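PDB 4BJT: Dna-binding protein RAP1 from Saccharomyces cerevisiae, which probably binds DNA at telomeres and at repressor/activator sites of genes, and through its C-terminal domain binds the Rap1-binding module of Rif1. Local coordinates for residues Lys94-Glu97 against Val98-Asp102; Asp102-Pro105 against Ser106-Glu109; Gln113-Cys116 against Asp117-Ile121; Arg142-Leu145 against Asn146-Asp150. All blocks are in the same frame, centred on the assembly; numbering follows the deposited sequence.

Contact 1 of 4, residues Lys94-Glu97 against Val98-Asp102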
ATOM      1  N   LYS C  94      -2.715   0.317 -15.196  1.00 19.90           N
ATOM      2  CA  LYS C  94      -2.055   1.632 -15.227  1.00 19.47           C
ATOM      3  C   LYS C  94      -1.174   1.804 -13.988  1.00 22.30           C
ATOM      4  O   LYS C  94      -0.066   2.322 -14.091  1.00 22.53           O
ATOM      5  CB  LYS C  94      -3.067   2.782 -15.337  1.00 20.88           C
ATOM      6  CG  LYS C  94      -2.431   4.118 -15.652  1.00 22.61           C
ATOM      7  CD  LYS C  94      -1.857   4.153 -17.071  1.00 26.45           C
ATOM      8  CE  LYS C  94      -1.174   5.448 -17.390  1.00 51.28           C
ATOM      9  NZ  LYS C  94      -0.906   5.590 -18.858  1.00 64.18           N
ATOM     10  N   LEU C  95      -1.666   1.360 -12.832  1.00 17.64           N
ATOM     11  CA  LEU C  95      -0.918   1.428 -11.575  1.00 17.51           C
ATOM     12  C   LEU C  95       0.394   0.660 -11.749  1.00 22.56           C
ATOM     13  O   LEU C  95       1.450   1.181 -11.399  1.00 21.77           O
ATOM     14  CB  LEU C  95      -1.761   0.871 -10.432  1.00 16.12           C
ATOM     15  CG  LEU C  95      -1.058   0.800  -9.071  1.00 19.92           C
ATOM     16  CD1 LEU C  95      -0.735   2.206  -8.550  1.00 21.47           C
ATOM     17  CD2 LEU C  95      -1.912   0.084  -8.076  1.00 22.67           C
ATOM     18  N   HIS C  96       0.332  -0.563 -12.333  0.55 20.22           N
ATOM     19  CA  HIS C  96       1.536  -1.372 -12.605  0.55 22.44           C
ATOM     20  C   HIS C  96       2.541  -0.589 -13.449  0.55 27.12           C
ATOM     21  O   HIS C  96       3.729  -0.587 -13.136  0.55 27.45           O
ATOM     22  CB  HIS C  96       1.166  -2.681 -13.329  0.55 24.79           C
ATOM     23  CG  HIS C  96       2.346  -3.547 -13.661  0.55 30.26           C
ATOM     24  ND1 HIS C  96       2.925  -3.536 -14.924  0.55 34.30           N
ATOM     25  CD2 HIS C  96       3.047  -4.388 -12.869  0.55 32.42           C
ATOM     26  CE1 HIS C  96       3.932  -4.396 -14.867  0.55 33.92           C
ATOM     27  NE2 HIS C  96       4.046  -4.928 -13.649  0.55 33.44           N
ATOM     28  N   GLU C  97       2.072   0.067 -14.508  1.00 24.11           N
ATOM     29  CA  GLU C  97       2.927   0.870 -15.396  1.00 27.24           C
ATOM     30  C   GLU C  97       3.624   2.020 -14.621  1.00 30.53           C
ATOM     31  O   GLU C  97       4.846   2.196 -14.753  1.00 31.03           O
ATOM     32  CB  GLU C  97       2.093   1.396 -16.579  1.00 28.76           C
ATOM     33  CG  GLU C  97       2.861   2.102 -17.678  1.00 46.02           C
ATOM     34  CD  GLU C  97       1.984   2.670 -18.782  1.00 75.00           C
ATOM     35  OE1 GLU C  97       0.807   2.255 -18.897  1.00 56.86           O
ATOM     36  OE2 GLU C  97       2.485   3.524 -19.550  1.00 81.47           O
ATOM     37  N   VAL C  98       2.897   2.712 -13.729  1.00 24.98           N
ATOM     38  CA  VAL C  98       3.492   3.802 -12.942  1.00 26.18           C
ATOM     39  C   VAL C  98       4.553   3.278 -11.989  1.00 31.52           C
ATOM     40  O   VAL C  98       5.689   3.777 -11.986  1.00 32.59           O
ATOM     41  CB  VAL C  98       2.418   4.584 -12.142  1.00 29.12           C
ATOM     42  CG1 VAL C  98       3.069   5.587 -11.176  1.00 29.20           C
ATOM     43  CG2 VAL C  98       1.456   5.305 -13.080  1.00 29.08           C
ATOM     44  N   ILE C  99       4.182   2.290 -11.167  1.00 26.72           N
ATOM     45  CA  ILE C  99       5.095   1.796 -10.131  1.00 29.16           C
ATOM     46  C   ILE C  99       6.272   1.000 -10.697  1.00 37.11           C
ATOM     47  O   ILE C  99       7.235   0.792  -9.947  1.00 40.95           O
ATOM     48  CB  ILE C  99       4.382   1.041  -8.988  1.00 31.64           C
ATOM     49  CG1 ILE C  99       3.816  -0.314  -9.465  1.00 33.35           C
ATOM     50  CG2 ILE C  99       3.321   1.943  -8.301  1.00 28.62           C
ATOM     51  CD1 ILE C  99       3.105  -1.048  -8.447  1.00 37.68           C
ATOM     52  N   SER C 100       6.246   0.612 -11.997  1.00 32.72           N
ATOM     53  CA  SER C 100       7.357  -0.069 -12.675  1.00 34.53           C
ATOM     54  C   SER C 100       8.414   0.935 -13.188  1.00 41.63           C
ATOM     55  O   SER C 100       9.448   0.525 -13.720  1.00 42.48           O
ATOM     56  CB  SER C 100       6.839  -0.900 -13.852  1.00 38.44           C
ATOM     57  OG  SER C 100       6.098  -2.006 -13.361  1.00 49.67           O
ATOM     58  N   GLY C 101       8.138   2.231 -13.058  1.00 38.72           N
ATOM     59  CA  GLY C 101       9.050   3.281 -13.475  1.00 40.81           C
ATOM     60  C   GLY C 101      10.295   3.349 -12.615  1.00 46.34           C
ATOM     61  O   GLY C 101      10.363   2.748 -11.542  1.00 43.91           O
ATOM     62  N   ASP C 102      11.273   4.106 -13.082  1.00 46.68           N
ATOM     63  CA  ASP C 102      12.546   4.268 -12.384  1.00 48.54           C
ATOM     64  C   ASP C 102      12.392   5.330 -11.302  1.00 49.82           C
ATOM     65  O   ASP C 102      12.165   6.499 -11.626  1.00 50.62           O
ATOM     66  CB  ASP C 102      13.646   4.687 -13.384  1.00 54.19           C
ATOM     67  CG  ASP C 102      13.889   3.688 -14.504  1.00 75.49           C
ATOM     68  OD1 ASP C 102      13.446   2.521 -14.371  1.00 76.57           O
ATOM     69  OD2 ASP C 102      14.523   4.072 -15.514  1.00 86.67           O
TER

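Contact 2 of 4, residues Asp102-Pro105 against Ser106-Glu109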
ATOM      1  N   ASP C 102      11.273   4.106 -13.082  1.00 46.68           N
ATOM      2  CA  ASP C 102      12.546   4.268 -12.384  1.00 48.54           C
ATOM      3  C   ASP C 102      12.392   5.330 -11.302  1.00 49.82           C
ATOM      4  O   ASP C 102      12.165   6.499 -11.626  1.00 50.62           O
ATOM      5  CB  ASP C 102      13.646   4.687 -13.384  1.00 54.19           C
ATOM      6  CG  ASP C 102      13.889   3.688 -14.504  1.00 75.49           C
ATOM      7  OD1 ASP C 102      13.446   2.521 -14.371  1.00 76.57           O
ATOM      8  OD2 ASP C 102      14.523   4.072 -15.514  1.00 86.67           O
ATOM      9  N   TYR C 103      12.430   4.915 -10.029  1.00 43.31           N
ATOM     10  CA  TYR C 103      12.359   5.834  -8.889  1.00 40.49           C
ATOM     11  C   TYR C 103      13.536   5.574  -7.979  1.00 46.52           C
ATOM     12  O   TYR C 103      13.715   4.447  -7.525  1.00 46.97           O
ATOM     13  CB  TYR C 103      11.065   5.662  -8.083  1.00 37.26           C
ATOM     14  CG  TYR C 103       9.830   6.057  -8.858  1.00 35.18           C
ATOM     15  CD1 TYR C 103       9.553   7.391  -9.131  1.00 37.25           C
ATOM     16  CD2 TYR C 103       8.981   5.095  -9.383  1.00 34.27           C
ATOM     17  CE1 TYR C 103       8.457   7.757  -9.908  1.00 36.63           C
ATOM     18  CE2 TYR C 103       7.893   5.446 -10.175  1.00 33.95           C
ATOM     19  CZ  TYR C 103       7.613   6.778 -10.411  1.00 39.88           C
ATOM     20  OH  TYR C 103       6.515   7.106 -11.172  1.00 39.94           O
ATOM     21  N   GLU C 104      14.325   6.611  -7.686  1.00 44.22           N
ATOM     22  CA  GLU C 104      15.426   6.484  -6.733  1.00 43.49           C
ATOM     23  C   GLU C 104      14.781   6.543  -5.333  1.00 41.68           C
ATOM     24  O   GLU C 104      13.662   7.052  -5.203  1.00 37.79           O
ATOM     25  CB  GLU C 104      16.450   7.617  -6.901  1.00 47.14           C
ATOM     26  CG  GLU C 104      17.093   7.701  -8.278  1.00 62.52           C
ATOM     27  CD  GLU C 104      17.875   6.476  -8.717  1.00 94.67           C
ATOM     28  OE1 GLU C 104      18.433   5.772  -7.844  1.00 91.08           O
ATOM     29  OE2 GLU C 104      17.946   6.231  -9.943  1.00 96.08           O
ATOM     30  N   PRO C 105      15.466   6.078  -4.268  1.00 38.38           N
ATOM     31  CA  PRO C 105      14.850   6.125  -2.926  1.00 36.42           C
ATOM     32  C   PRO C 105      14.352   7.494  -2.468  1.00 37.91           C
ATOM     33  O   PRO C 105      13.389   7.550  -1.710  1.00 37.57           O
ATOM     34  CB  PRO C 105      15.958   5.606  -2.011  1.00 38.90           C
ATOM     35  CG  PRO C 105      16.801   4.769  -2.885  1.00 45.33           C
ATOM     36  CD  PRO C 105      16.790   5.432  -4.224  1.00 41.67           C
ATOM     37  N   SER C 106      14.963   8.586  -2.957  1.00 35.17           N
ATOM     38  CA  SER C 106      14.583   9.947  -2.585  1.00 35.41           C
ATOM     39  C   SER C 106      13.433  10.529  -3.411  1.00 39.13           C
ATOM     40  O   SER C 106      13.092  11.693  -3.188  1.00 39.56           O
ATOM     41  CB  SER C 106      15.792  10.865  -2.764  1.00 39.99           C
ATOM     42  OG  SER C 106      16.174  10.896  -4.131  1.00 49.52           O
ATOM     43  N   GLN C 107      12.837   9.771  -4.355  1.00 35.68           N
ATOM     44  CA  GLN C 107      11.847  10.322  -5.286  1.00 35.03           C
ATOM     45  C   GLN C 107      10.392   9.993  -4.964  1.00 34.81           C
ATOM     46  O   GLN C 107       9.565   9.910  -5.883  1.00 33.18           O
ATOM     47  CB  GLN C 107      12.203   9.893  -6.715  1.00 37.14           C
ATOM     48  CG  GLN C 107      13.527  10.487  -7.176  1.00 41.37           C
ATOM     49  CD  GLN C 107      13.739  10.210  -8.642  1.00 55.80           C
ATOM     50  OE1 GLN C 107      13.901   9.058  -9.048  1.00 46.27           O
ATOM     51  NE2 GLN C 107      13.687  11.236  -9.479  1.00 57.61           N
ATOM     52  N   ALA C 108      10.033   9.967  -3.661  1.00 31.79           N
ATOM     53  CA  ALA C 108       8.625   9.766  -3.287  1.00 31.75           C
ATOM     54  C   ALA C 108       7.748  10.886  -3.869  1.00 36.10           C
ATOM     55  O   ALA C 108       6.657  10.586  -4.354  1.00 33.28           O
ATOM     56  CB  ALA C 108       8.473   9.696  -1.773  1.00 32.84           C
ATOM     57  N   GLU C 109       8.232  12.147  -3.911  1.00 34.80           N
ATOM     58  CA  GLU C 109       7.434  13.241  -4.486  1.00 35.25           C
ATOM     59  C   GLU C 109       7.086  13.047  -5.987  1.00 36.63           C
ATOM     60  O   GLU C 109       5.943  13.303  -6.401  1.00 34.92           O
ATOM     61  CB  GLU C 109       8.126  14.602  -4.241  1.00 38.54           C
ATOM     62  CG  GLU C 109       7.477  15.796  -4.926  1.00 54.76           C
ATOM     63  CD  GLU C 109       6.029  16.163  -4.635  1.00 87.41           C
ATOM     64  OE1 GLU C 109       5.231  15.271  -4.264  1.00 82.00           O
ATOM     65  OE2 GLU C 109       5.679  17.349  -4.837  1.00 94.93           O
TER
HETATM   66  O   HOH W   1      11.578   9.445  -1.031  1.00 34.49           O

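Contact 3 of 4, residues Gln113-Cys116 against Asp117-Ile121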
ATOM      1  N   GLN C 113       3.360  12.426  -7.596  1.00 25.06           N
ATOM      2  CA  GLN C 113       2.842  13.227  -8.703  1.00 26.00           C
ATOM      3  C   GLN C 113       2.362  12.361  -9.867  1.00 28.07           C
ATOM      4  O   GLN C 113       1.301  12.605 -10.429  1.00 25.85           O
ATOM      5  CB  GLN C 113       3.904  14.233  -9.195  1.00 30.09           C
ATOM      6  CG  GLN C 113       3.376  15.229 -10.227  1.00 33.66           C
ATOM      7  CD  GLN C 113       2.328  16.131  -9.623  1.00 44.43           C
ATOM      8  OE1 GLN C 113       2.575  16.798  -8.622  1.00 37.40           O
ATOM      9  NE2 GLN C 113       1.116  16.119 -10.155  1.00 38.62           N
ATOM     10  N   ASP C 114       3.108  11.312 -10.201  1.00 26.27           N
ATOM     11  CA  ASP C 114       2.727  10.425 -11.297  1.00 25.87           C
ATOM     12  C   ASP C 114       1.462   9.612 -10.950  1.00 26.96           C
ATOM     13  O   ASP C 114       0.590   9.419 -11.809  1.00 26.65           O
ATOM     14  CB  ASP C 114       3.889   9.496 -11.649  1.00 29.10           C
ATOM     15  CG  ASP C 114       5.142  10.219 -12.139  1.00 42.87           C
ATOM     16  OD1 ASP C 114       5.034  11.402 -12.541  1.00 45.46           O
ATOM     17  OD2 ASP C 114       6.235   9.623 -12.064  1.00 46.81           O
ATOM     18  N   LEU C 115       1.309   9.223  -9.677  1.00 21.81           N
ATOM     19  CA  LEU C 115       0.099   8.490  -9.249  1.00 20.09           C
ATOM     20  C   LEU C 115      -1.144   9.382  -9.318  1.00 23.75           C
ATOM     21  O   LEU C 115      -2.269   8.898  -9.511  1.00 23.13           O
ATOM     22  CB  LEU C 115       0.274   7.958  -7.829  1.00 19.61           C
ATOM     23  CG  LEU C 115       1.266   6.795  -7.699  1.00 22.26           C
ATOM     24  CD1 LEU C 115       1.633   6.565  -6.243  1.00 22.28           C
ATOM     25  CD2 LEU C 115       0.705   5.500  -8.329  1.00 22.72           C
ATOM     26  N   CYS C 116      -0.954  10.680  -9.145  1.00 20.67           N
ATOM     27  CA  CYS C 116      -2.018  11.664  -9.279  1.00 22.26           C
ATOM     28  C   CYS C 116      -2.373  11.852 -10.777  1.00 23.86           C
ATOM     29  O   CYS C 116      -3.529  11.671 -11.180  1.00 22.57           O
ATOM     30  CB  CYS C 116      -1.546  12.961  -8.629  1.00 23.98           C
ATOM     31  SG  CYS C 116      -2.589  14.388  -8.960  1.00 29.62           S
ATOM     32  N   ASP C 117      -1.362  12.128 -11.600  1.00 23.73           N
ATOM     33  CA  ASP C 117      -1.560  12.428 -13.023  1.00 23.23           C
ATOM     34  C   ASP C 117      -2.002  11.280 -13.879  1.00 26.06           C
ATOM     35  O   ASP C 117      -2.747  11.502 -14.836  1.00 26.75           O
ATOM     36  CB  ASP C 117      -0.256  12.997 -13.635  1.00 26.76           C
ATOM     37  CG  ASP C 117       0.191  14.322 -13.050  1.00 38.25           C
ATOM     38  OD1 ASP C 117      -0.641  15.004 -12.408  1.00 40.92           O
ATOM     39  OD2 ASP C 117       1.377  14.672 -13.217  1.00 43.82           O
ATOM     40  N   GLU C 118      -1.525  10.053 -13.587  1.00 22.82           N
ATOM     41  CA  GLU C 118      -1.807   8.893 -14.430  1.00 22.39           C
ATOM     42  C   GLU C 118      -2.903   7.983 -13.929  1.00 22.48           C
ATOM     43  O   GLU C 118      -3.577   7.357 -14.748  1.00 22.42           O
ATOM     44  CB  GLU C 118      -0.526   8.088 -14.646  1.00 24.60           C
ATOM     45  CG  GLU C 118       0.527   8.909 -15.383  1.00 35.39           C
ATOM     46  CD  GLU C 118       1.822   8.167 -15.612  1.00 55.55           C
ATOM     47  OE1 GLU C 118       1.815   7.168 -16.367  1.00 56.29           O
ATOM     48  OE2 GLU C 118       2.838   8.557 -14.993  1.00 57.70           O
ATOM     49  N   THR C 119      -3.054   7.856 -12.606  1.00 18.53           N
ATOM     50  CA  THR C 119      -4.044   6.957 -12.008  1.00 16.97           C
ATOM     51  C   THR C 119      -5.134   7.679 -11.198  1.00 17.71           C
ATOM     52  O   THR C 119      -6.050   6.997 -10.772  1.00 18.65           O
ATOM     53  CB  THR C 119      -3.362   5.863 -11.157  1.00 20.88           C
ATOM     54  OG1 THR C 119      -2.355   6.431 -10.345  1.00 24.53           O
ATOM     55  CG2 THR C 119      -2.724   4.781 -11.986  1.00 24.38           C
ATOM     56  N   GLY C 120      -5.039   8.992 -10.979  1.00 16.53           N
ATOM     57  CA  GLY C 120      -6.093   9.698 -10.260  1.00 16.30           C
ATOM     58  C   GLY C 120      -6.150   9.406  -8.777  1.00 18.28           C
ATOM     59  O   GLY C 120      -7.216   9.537  -8.173  1.00 19.74           O
ATOM     60  N   ILE C 121      -5.027   9.049  -8.165  1.00 16.24           N
ATOM     61  CA  ILE C 121      -4.965   8.842  -6.717  1.00 15.67           C
ATOM     62  C   ILE C 121      -4.538  10.169  -6.094  1.00 18.67           C
ATOM     63  O   ILE C 121      -3.535  10.744  -6.524  1.00 19.39           O
ATOM     64  CB  ILE C 121      -3.986   7.724  -6.344  1.00 16.80           C
ATOM     65  CG1 ILE C 121      -4.330   6.388  -7.067  1.00 16.21           C
ATOM     66  CG2 ILE C 121      -3.955   7.539  -4.809  1.00 17.96           C
ATOM     67  CD1 ILE C 121      -3.165   5.443  -7.114  1.00 17.31           C
TER
HETATM   68  O   HOH W   2       2.977  11.687 -15.219  1.00 58.45           O

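Contact 4 of 4, residues Arg142-Leu145 against Asn146-Asp150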
ATOM      1  N   ARG C 142      -1.285  -4.597  -4.106  1.00 20.55           N
ATOM      2  CA  ARG C 142      -1.903  -5.362  -3.052  1.00 19.31           C
ATOM      3  C   ARG C 142      -2.825  -4.466  -2.209  1.00 17.91           C
ATOM      4  O   ARG C 142      -3.901  -4.886  -1.786  1.00 16.81           O
ATOM      5  CB  ARG C 142      -0.769  -5.925  -2.151  1.00 20.35           C
ATOM      6  CG  ARG C 142      -1.274  -6.862  -1.138  1.00 22.84           C
ATOM      7  CD  ARG C 142      -0.144  -7.450  -0.287  1.00 18.43           C
ATOM      8  NE  ARG C 142       0.795  -8.227  -1.092  1.00 19.68           N
ATOM      9  CZ  ARG C 142       1.823  -8.918  -0.589  1.00 22.76           C
ATOM     10  NH1 ARG C 142       2.097  -8.862   0.703  1.00 19.84           N
ATOM     11  NH2 ARG C 142       2.602  -9.642  -1.385  1.00 21.65           N
ATOM     12  N   TYR C 143      -2.376  -3.247  -1.919  1.00 16.15           N
ATOM     13  CA  TYR C 143      -3.158  -2.319  -1.115  1.00 14.73           C
ATOM     14  C   TYR C 143      -4.496  -2.081  -1.784  1.00 17.47           C
ATOM     15  O   TYR C 143      -5.540  -2.266  -1.158  1.00 17.51           O
ATOM     16  CB  TYR C 143      -2.394  -1.008  -0.907  1.00 17.38           C
ATOM     17  CG  TYR C 143      -3.079  -0.069   0.065  1.00 17.23           C
ATOM     18  CD1 TYR C 143      -4.220   0.641  -0.303  1.00 18.07           C
ATOM     19  CD2 TYR C 143      -2.643   0.040   1.381  1.00 15.86           C
ATOM     20  CE1 TYR C 143      -4.876   1.467   0.599  1.00 15.77           C
ATOM     21  CE2 TYR C 143      -3.255   0.914   2.276  1.00 17.59           C
ATOM     22  CZ  TYR C 143      -4.376   1.618   1.890  1.00 19.68           C
ATOM     23  OH  TYR C 143      -4.957   2.439   2.825  1.00 22.46           O
ATOM     24  N   PHE C 144      -4.481  -1.699  -3.052  1.00 16.51           N
ATOM     25  CA  PHE C 144      -5.762  -1.392  -3.737  1.00 15.97           C
ATOM     26  C   PHE C 144      -6.636  -2.611  -3.944  1.00 17.65           C
ATOM     27  O   PHE C 144      -7.842  -2.524  -3.729  1.00 17.25           O
ATOM     28  CB  PHE C 144      -5.512  -0.669  -5.062  1.00 16.31           C
ATOM     29  CG  PHE C 144      -5.038   0.739  -4.853  1.00 16.64           C
ATOM     30  CD1 PHE C 144      -5.898   1.707  -4.390  1.00 19.20           C
ATOM     31  CD2 PHE C 144      -3.719   1.081  -5.058  1.00 18.86           C
ATOM     32  CE1 PHE C 144      -5.450   3.006  -4.154  1.00 19.49           C
ATOM     33  CE2 PHE C 144      -3.272   2.378  -4.794  1.00 22.70           C
ATOM     34  CZ  PHE C 144      -4.144   3.326  -4.349  1.00 20.61           C
ATOM     35  N   LEU C 145      -6.069  -3.765  -4.345  1.00 15.34           N
ATOM     36  CA  LEU C 145      -6.922  -4.933  -4.545  1.00 16.25           C
ATOM     37  C   LEU C 145      -7.650  -5.301  -3.279  1.00 16.91           C
ATOM     38  O   LEU C 145      -8.825  -5.650  -3.325  1.00 18.78           O
ATOM     39  CB  LEU C 145      -6.115  -6.139  -5.010  1.00 18.34           C
ATOM     40  CG  LEU C 145      -5.569  -6.069  -6.432  1.00 22.19           C
ATOM     41  CD1 LEU C 145      -4.444  -7.103  -6.636  1.00 23.04           C
ATOM     42  CD2 LEU C 145      -6.688  -6.259  -7.460  1.00 20.00           C
ATOM     43  N   ASN C 146      -6.939  -5.285  -2.133  1.00 15.99           N
ATOM     44  CA  ASN C 146      -7.546  -5.681  -0.865  1.00 17.14           C
ATOM     45  C   ASN C 146      -8.492  -4.611  -0.335  1.00 19.78           C
ATOM     46  O   ASN C 146      -9.562  -4.937   0.160  1.00 19.92           O
ATOM     47  CB  ASN C 146      -6.477  -6.101   0.138  1.00 16.07           C
ATOM     48  CG  ASN C 146      -5.910  -7.445  -0.249  1.00 18.11           C
ATOM     49  OD1 ASN C 146      -6.422  -8.481   0.154  1.00 20.09           O
ATOM     50  ND2 ASN C 146      -4.896  -7.450  -1.058  1.00 17.28           N
ATOM     51  N   MET C 147      -8.148  -3.338  -0.486  1.00 17.03           N
ATOM     52  CA  MET C 147      -9.033  -2.236  -0.128  1.00 16.45           C
ATOM     53  C   MET C 147     -10.350  -2.371  -0.876  1.00 20.03           C
ATOM     54  O   MET C 147     -11.431  -2.283  -0.295  1.00 19.74           O
ATOM     55  CB  MET C 147      -8.353  -0.905  -0.494  1.00 18.18           C
ATOM     56  CG  MET C 147      -9.253   0.328  -0.284  1.00 20.82           C
ATOM     57  SD  MET C 147      -8.461   1.718  -1.118  1.00 24.14           S
ATOM     58  CE  MET C 147      -9.667   3.080  -0.890  1.00 22.52           C
ATOM     59  N   PHE C 148     -10.258  -2.572  -2.175  1.00 18.22           N
ATOM     60  CA  PHE C 148     -11.449  -2.662  -3.007  1.00 17.07           C
ATOM     61  C   PHE C 148     -12.266  -3.918  -2.757  1.00 22.41           C
ATOM     62  O   PHE C 148     -13.498  -3.828  -2.699  1.00 23.92           O
ATOM     63  CB  PHE C 148     -11.081  -2.598  -4.483  1.00 16.78           C
ATOM     64  CG  PHE C 148     -10.368  -1.369  -5.004  1.00 15.70           C
ATOM     65  CD1 PHE C 148     -10.477  -0.150  -4.352  1.00 17.36           C
ATOM     66  CD2 PHE C 148      -9.816  -1.366  -6.275  1.00 19.93           C
ATOM     67  CE1 PHE C 148      -9.904   1.001  -4.895  1.00 18.53           C
ATOM     68  CE2 PHE C 148      -9.259  -0.220  -6.809  1.00 20.19           C
ATOM     69  CZ  PHE C 148      -9.360   0.967  -6.139  1.00 18.77           C
ATOM     70  N   LYS C 149     -11.608  -5.082  -2.624  1.00 20.87           N
ATOM     71  CA  LYS C 149     -12.346  -6.323  -2.384  0.58 21.80           C
ATOM     72  C   LYS C 149     -13.038  -6.282  -1.021  1.00 28.63           C
ATOM     73  O   LYS C 149     -14.206  -6.672  -0.927  1.00 31.26           O
ATOM     74  CB  LYS C 149     -11.413  -7.545  -2.484  0.58 23.02           C
ATOM     75  CG  LYS C 149     -12.142  -8.894  -2.493  0.58 27.56           C
ATOM     76  CD  LYS C 149     -11.174 -10.078  -2.445  0.58 33.00           C
ATOM     77  CE  LYS C 149     -11.886 -11.392  -2.241  0.58 42.00           C
ATOM     78  NZ  LYS C 149     -10.962 -12.546  -2.385  0.58 47.83           N
ATOM     79  N   ASP C 150     -12.334  -5.827   0.021  1.00 26.37           N
ATOM     80  CA  ASP C 150     -12.849  -5.811   1.393  1.00 27.79           C
ATOM     81  C   ASP C 150     -13.754  -4.623   1.693  1.00 27.70           C
ATOM     82  O   ASP C 150     -14.388  -4.622   2.750  1.00 27.51           O
ATOM     83  CB  ASP C 150     -11.690  -5.801   2.407  1.00 30.23           C
ATOM     84  CG  ASP C 150     -10.673  -6.938   2.357  1.00 48.46           C
ATOM     85  OD1 ASP C 150     -11.017  -8.026   1.846  1.00 49.44           O
ATOM     86  OD2 ASP C 150      -9.543  -6.744   2.873  1.00 55.84           O
TER

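Contact 1 of 4, residues Lys94-Glu97 against Val98-Asp102
His96 O is gripped twice by Ser100: the hydroxyl OG lies 2.8 Å from His96 O, and Ser100 N adds a weak bond at 130°. The hydroxyl donates from above the carbonyl plane. With chi1 at -69°, Ser100 OG stands beside its own backbone N, and one small polar residue can therefore turn both groups onto the same oxygen. Ser100 N also has a long, weak bond to Glu97 O; one N-H is thus divided between two acceptors in the C-terminal part of helix 88-99, where the regular i to i+4 pattern gives way to a turn. Before it, Ile99 N meets Leu95 O at 3.0 Å, almost straight. The turn is drawn tighter by Gly101 N, 3.1 Å from Val98 O, and a residue without a beta carbon suits this place, since one would crowd that same oxygen. On the buried side Ile99 CG1 rests 3.4 Å from Leu95 O, while its CG2 branch meets Leu95 CD1 at 4.1 Å. With Ile99 cut back to an alanine, the Leu95 CD1 methyl would probably face a gap and Pro141 of helix 140-150 lose cover. Val98 puts CG2 3.5 Å from Lys94 O, and its side chain packs on Leu115 of helix 108-119.

Contact 2 of 4, residues Asp102-Pro105 against Ser106-Glu109
Ser106 and Gln107 complete a type I beta turn that starts at Glu104 and delivers the chain into helix 108-119, with Gln107 at its N-cap. Ser106, which follows Pro105 at the exposed corner, contributes mainly backbone here; the proline, its phi held by the ring, suits the second position of such a turn. Gln107 carries most of the contact. Its backbone N reaches Glu104 O at 3.0 Å, closing the turn, and its side chain doubles back over the same residue: OE1 accepts from Glu104 N at 2.8 Å, on a lone pair in the carbonyl plane and nearly straight at 176°. With chi1 at -65° CG stands beside the backbone N, and the extended chain beyond it (chi2 -172°) is long enough to span the turn. The methylenes of Glu104 and Gln107 run side by side, with Glu104 CG 3.6 Å from Gln107 OE1. The Tyr103 hydroxyl hydrogen-bonds to Asp114, and its ring packs on an apolar side chain of the bound peptide, which also hydrogen-bonds to the backbone of Pro105. At Ala108, in the first turn of the helix, a water bridges the turn, accepting from Ala108 N at 3.1 Å and donating to Pro105 O at 2.7 Å.

Contact 3 of 4, residues Gln113-Cys116 against Asp117-Ile121
Gln113 and Asp117 cross obliquely one helical turn apart, joined where Gln113 NE2 reaches Asp117 OD1 at 3.1 Å. The bond leaves in the plane of the amide but meets the carboxylate oxygen from above its plane, so the two flat groups stay twisted against each other. A bend at chi2 (65°) curls the glutamine back over its own helix and frees OE1 to take a bond from Lys123. On the next strip Asp114 and Glu118 lie side by side and point the same way, their carboxylate planes 62° apart. Glu118 OE2 comes 3.6 Å from Asp114 CB, and a water donates to Glu118 OE2 and, weakly, to Asp114 OD1, which would soften the repulsion between two acids. Asp114 OD2, besides meeting the Tyr103 hydroxyl, forms a salt bridge with Lys110.

Near its C-terminal end the helix unwinds through Gly120, which has a positive phi that a residue without a side chain takes up readily. Ile121 N bonds to Leu115 O at 3.1 Å, and Gly120 N, weakly, to Cys116 O. Leu115 O is gripped a second time by Thr119: chi1 of 45° puts OG1 between N and the carbonyl carbon, 2.6 Å from Leu115 O, in the carbonyl plane on a lone pair. Alongside, Leu115 CD2 meets Ile121 CD1 at 4.1 Å. This apolar side faces the core: Leu115 touches Leu95 of helix 88-99, Ser126 of helix 123-132 and Phe140 of helix 140-150, while Ile121 reaches Phe144 of helix 140-150.

Contact 4 of 4, residues Arg142-Leu145 against Asn146-Asp150
Met147 sets its sulfur against two rings of the preceding turn, with SD 4.0 Å from Tyr143 CE1 and 4.2 Å from Phe144 CD1. Both are oblique Met-aromatic contacts, and the unbranched, extended chain (chi2 -167°) is what lets the large, polarisable sulfur settle there and pack on towards Phe125. Phe148 fills the neighbouring hollow: its ring lies with one face over the carbonyl of Phe144, CG 3.1 Å from Phe144 O, and its far end presses CZ to 3.9 Å from Phe144 CD1. The two rings meet at 50°, and Phe144 in turn stands edge-to-face with Phe91. Replacing Phe148 by an alanine would probably open a gap beside the Phe144 ring and leave Pro70 and Thr88 without their packing partner. On another side of helix 140-150, Asn146 lies alongside Arg142, ND2 3.7 Å from Arg142 CG. Asn146 ND2 donates to Arg142 O at 2.8 Å and 173°, while Asn146 N takes the same oxygen in the regular helical bond. Since Asn146 ND2 also donates to Tyr58 O and the Arg142 guanidinium pairs with Asp59 and Glu55, the amide N and the guanidinium both have partners, which is likely to hold the amide in one orientation.

How the contacts relate
Along the chain the four contacts come in series, each local to its own turn. Contact 1 closes the C-terminal part of helix 88-99 and hands the chain on at Asp102, which it shares with contact 2; that contact turns the loop into helix 108-119, and contact 3 ends the same helix. None nests in or crosses another, yet they meet in space. Contact 1 touches contact 2 where Val98 packs on Tyr103, and contacts 2 and 3 meet along helix 108-119, whose apolar side lies on helix 88-99. Contact 4, on helix 140-150, joins later and packs on both contact 1 and contact 3, tying the three helices together. Contacts 2 and 4 stay about 13 Å apart at their nearest atoms.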